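PDB 5NPY: flagellar basal body protein from Helicobacter pylori, which probably assembles into the flagellar hook, the curved segment that joins the rotary motor to the filament. Local coordinates for residues 421-432 with 448-459. Sequence-based numbering, arbitrary orientation.
Sequences VGFDSATHKMKS and LDKSENHDSSDL
Lys429 and Ser457 pair as a single beta bridge, CA to CA 4.7 Å, where the beta hairpin of strands 411-423 and 430-431 meets the long loop between strands 442-447 and 465-471. Two backbone bonds flank it: Met430 N donates to Ser456 O (3.0 Å), and Asp458 N reaches His428 O in the carbonyl plane. Both segments thereby link two sheets of one chain, since Phe423 bonds through its backbone to Gln396 and Ser457 to Val197 and Leu199.

Aromatic packing centres on Phe423. CB of Asp458 lies over the ring face, 3.5 Å from the Phe423 centroid and 9° off the normal, a CH-pi contact; the carboxylate stacks nearly parallel to the ring, the planes 5° apart. With chi1 at 69°, the Asp458 carboxylate also turns one oxygen to the imidazole.

Among the apolar contacts, the Met430 chain, extended as far as SD and then bent (CG anti to the backbone N), carries SD to Leu448 CB, 3.9 Å away, while Val421 CG2 meets Leu448 CD1.

Water extends the link beyond the bridge: one molecule donates to both Met430 O and Asp449 O, and another accepts from Ser432 N and lies within hydrogen-bonding distance of Asp449 OD1.

Two polar side-chain contacts remain. Lys429 NZ makes a salt bridge to Asp455 OD2 (3.3 Å), its hydrogen bond weak. His428 ND1 donates to Asp458 OD1 at 3.0 Å, the oxygen lying in the imidazole plane while the donor stands above the carboxylate plane.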
# COMPACT_ATOMS: atom_id res chain seq x y z
N VAL A 421 -12.10 -7.47 -8.87
CA VAL A 421 -11.94 -7.44 -7.43
C VAL A 421 -13.28 -7.74 -6.77
O VAL A 421 -14.30 -7.24 -7.25
CB VAL A 421 -11.40 -6.06 -7.02
CG1 VAL A 421 -11.78 -5.70 -5.66
CG2 VAL A 421 -9.92 -5.99 -7.22
N GLY A 422 -13.28 -8.58 -5.72
CA GLY A 422 -14.49 -8.94 -5.01
C GLY A 422 -14.37 -8.70 -3.51
O GLY A 422 -13.29 -8.45 -2.98
N PHE A 423 -15.51 -8.77 -2.82
CA PHE A 423 -15.52 -8.56 -1.37
C PHE A 423 -16.29 -9.67 -0.66
O PHE A 423 -17.41 -10.01 -1.06
CB PHE A 423 -16.12 -7.19 -0.98
CG PHE A 423 -15.21 -6.06 -1.32
CD1 PHE A 423 -15.35 -5.38 -2.52
CD2 PHE A 423 -14.17 -5.71 -0.47
CE1 PHE A 423 -14.48 -4.36 -2.86
CE2 PHE A 423 -13.30 -4.68 -0.81
CZ PHE A 423 -13.47 -4.00 -2.00
N ASP A 424 -15.72 -10.18 0.42
CA ASP A 424 -16.38 -11.18 1.23
C ASP A 424 -17.70 -10.63 1.78
O ASP A 424 -17.74 -9.55 2.37
CB ASP A 424 -15.44 -11.63 2.35
CG ASP A 424 -16.02 -12.76 3.19
OD1 ASP A 424 -15.41 -13.85 3.20
OD2 ASP A 424 -17.05 -12.56 3.86
N SER A 425 -18.79 -11.36 1.56
CA SER A 425 -20.09 -10.81 1.90
C SER A 425 -20.30 -10.65 3.41
O SER A 425 -21.18 -9.89 3.82
CB SER A 425 -21.19 -11.68 1.29
OG SER A 425 -20.92 -13.05 1.55
N ALA A 426 -19.50 -11.34 4.24
CA ALA A 426 -19.61 -11.27 5.70
C ALA A 426 -18.59 -10.29 6.30
O ALA A 426 -18.93 -9.14 6.60
CB ALA A 426 -19.42 -12.66 6.31
N THR A 427 -17.36 -10.76 6.53
CA THR A 427 -16.23 -9.87 6.71
C THR A 427 -16.12 -8.99 5.48
O THR A 427 -16.38 -9.43 4.36
CB THR A 427 -14.93 -10.65 6.83
OG1 THR A 427 -14.33 -10.74 5.53
CG2 THR A 427 -15.20 -12.07 7.36
N HIS A 428 -15.72 -7.75 5.64
CA HIS A 428 -15.74 -6.93 4.43
C HIS A 428 -14.38 -6.86 3.74
O HIS A 428 -14.07 -5.86 3.11
CB HIS A 428 -16.32 -5.57 4.77
CG HIS A 428 -17.78 -5.65 5.08
ND1 HIS A 428 -18.75 -5.40 4.14
CD2 HIS A 428 -18.43 -6.07 6.19
CE1 HIS A 428 -19.94 -5.60 4.67
NE2 HIS A 428 -19.77 -6.02 5.92
N LYS A 429 -13.59 -7.94 3.81
CA LYS A 429 -12.25 -7.95 3.24
C LYS A 429 -12.30 -8.20 1.75
O LYS A 429 -13.13 -8.97 1.26
CB LYS A 429 -11.37 -9.01 3.90
CG LYS A 429 -11.31 -8.95 5.44
CD LYS A 429 -10.62 -7.68 5.96
CE LYS A 429 -10.38 -7.78 7.46
NZ LYS A 429 -9.92 -6.48 8.05
N MET A 430 -11.39 -7.56 1.02
CA MET A 430 -11.30 -7.72 -0.42
C MET A 430 -10.77 -9.11 -0.81
O MET A 430 -9.88 -9.66 -0.16
CB MET A 430 -10.38 -6.64 -1.02
CG MET A 430 -10.39 -6.56 -2.54
SD MET A 430 -9.07 -5.56 -3.31
CE MET A 430 -10.03 -4.00 -3.45
N LYS A 431 -11.27 -9.61 -1.94
CA LYS A 431 -10.90 -10.90 -2.54
C LYS A 431 -10.32 -10.63 -3.93
O LYS A 431 -11.06 -10.27 -4.85
CB LYS A 431 -12.12 -11.81 -2.68
CG LYS A 431 -12.67 -12.44 -1.40
CD LYS A 431 -13.75 -13.47 -1.79
CE LYS A 431 -13.93 -14.57 -0.76
NZ LYS A 431 -12.91 -15.64 -0.88
N SER A 432 -9.01 -10.79 -4.09
CA SER A 432 -8.40 -10.45 -5.37
C SER A 432 -7.03 -11.10 -5.45
O SER A 432 -6.47 -11.55 -4.45
CB SER A 432 -8.27 -8.93 -5.56
OG SER A 432 -7.35 -8.40 -4.62
N LEU A 448 -3.94 -5.34 -4.79
CA LEU A 448 -4.98 -4.38 -4.44
C LEU A 448 -5.61 -4.63 -3.08
O LEU A 448 -6.49 -3.88 -2.69
CB LEU A 448 -6.07 -4.40 -5.51
CG LEU A 448 -5.57 -3.93 -6.88
CD1 LEU A 448 -6.62 -4.20 -7.92
CD2 LEU A 448 -5.17 -2.43 -6.87
N ASP A 449 -5.19 -5.66 -2.34
CA ASP A 449 -6.09 -6.21 -1.34
C ASP A 449 -5.64 -6.00 0.09
O ASP A 449 -6.43 -6.25 1.00
CB ASP A 449 -6.32 -7.72 -1.58
CG ASP A 449 -5.06 -8.55 -1.41
OD1 ASP A 449 -5.17 -9.68 -0.91
OD2 ASP A 449 -3.96 -8.06 -1.80
N LYS A 450 -4.39 -5.59 0.31
CA LYS A 450 -3.89 -5.23 1.63
C LYS A 450 -2.50 -4.63 1.45
O LYS A 450 -1.82 -4.86 0.44
CB LYS A 450 -3.81 -6.43 2.57
CG LYS A 450 -2.67 -7.43 2.21
CD LYS A 450 -2.72 -8.66 3.14
CE LYS A 450 -1.60 -9.65 2.83
NZ LYS A 450 -1.82 -10.36 1.54
N SER A 451 -2.08 -3.90 2.48
CA SER A 451 -0.74 -3.37 2.68
C SER A 451 -0.17 -4.00 3.95
O SER A 451 -0.73 -4.96 4.49
CB SER A 451 -0.79 -1.84 2.81
OG SER A 451 -1.56 -1.47 3.94
N GLU A 452 0.94 -3.44 4.44
CA GLU A 452 1.56 -3.96 5.66
C GLU A 452 0.61 -3.94 6.85
O GLU A 452 0.57 -4.90 7.63
CB GLU A 452 2.82 -3.15 5.99
CG GLU A 452 3.66 -3.74 7.12
CD GLU A 452 4.90 -2.92 7.42
OE1 GLU A 452 5.26 -2.79 8.61
OE2 GLU A 452 5.50 -2.39 6.46
N ASN A 453 -0.15 -2.86 7.04
CA ASN A 453 -0.88 -2.72 8.29
C ASN A 453 -2.40 -2.65 8.14
O ASN A 453 -3.09 -2.63 9.17
CB ASN A 453 -0.38 -1.48 9.04
CG ASN A 453 1.12 -1.47 9.18
OD1 ASN A 453 1.68 -2.32 9.86
ND2 ASN A 453 1.78 -0.51 8.55
N HIS A 454 -2.94 -2.61 6.93
CA HIS A 454 -4.39 -2.56 6.72
C HIS A 454 -4.77 -3.45 5.55
O HIS A 454 -3.94 -3.72 4.67
CB HIS A 454 -4.89 -1.11 6.46
CG HIS A 454 -4.41 -0.12 7.47
ND1 HIS A 454 -5.17 0.25 8.56
CD2 HIS A 454 -3.24 0.55 7.59
CE1 HIS A 454 -4.49 1.11 9.29
NE2 HIS A 454 -3.32 1.31 8.73
N ASP A 455 -6.02 -3.92 5.58
CA ASP A 455 -6.68 -4.70 4.55
C ASP A 455 -7.67 -3.83 3.77
O ASP A 455 -8.27 -2.90 4.33
CB ASP A 455 -7.43 -5.89 5.17
CG ASP A 455 -6.52 -6.81 5.97
OD1 ASP A 455 -5.51 -7.27 5.41
OD2 ASP A 455 -6.80 -7.06 7.16
N SER A 456 -7.84 -4.15 2.49
CA SER A 456 -8.82 -3.44 1.69
C SER A 456 -10.23 -3.93 1.99
O SER A 456 -10.44 -5.08 2.41
CB SER A 456 -8.52 -3.57 0.20
OG SER A 456 -7.23 -3.06 -0.09
N SER A 457 -11.20 -3.04 1.82
CA SER A 457 -12.54 -3.32 2.31
C SER A 457 -13.57 -2.58 1.48
O SER A 457 -13.25 -1.66 0.72
CB SER A 457 -12.68 -2.96 3.78
OG SER A 457 -12.04 -1.73 4.03
N ASP A 458 -14.82 -3.04 1.60
CA ASP A 458 -15.97 -2.32 1.08
C ASP A 458 -16.87 -1.87 2.24
O ASP A 458 -18.08 -2.11 2.22
CB ASP A 458 -16.72 -3.20 0.07
CG ASP A 458 -17.41 -4.41 0.71
OD1 ASP A 458 -16.97 -4.89 1.76
OD2 ASP A 458 -18.42 -4.86 0.15
N LEU A 459 -16.28 -1.22 3.25
CA LEU A 459 -17.01 -0.77 4.44
C LEU A 459 -17.95 0.38 4.13
O LEU A 459 -17.53 1.40 3.58
CB LEU A 459 -16.05 -0.33 5.55
CG LEU A 459 -15.18 -1.39 6.23
CD1 LEU A 459 -14.14 -0.77 7.19
CD2 LEU A 459 -16.05 -2.43 6.92
O HOH W 1 -8.24 -8.12 2.09
O HOH W 2 -7.59 -11.19 -1.48
O HOH W 3 -4.82 -7.73 -6.18
O HOH W 4 -3.91 -9.73 -4.31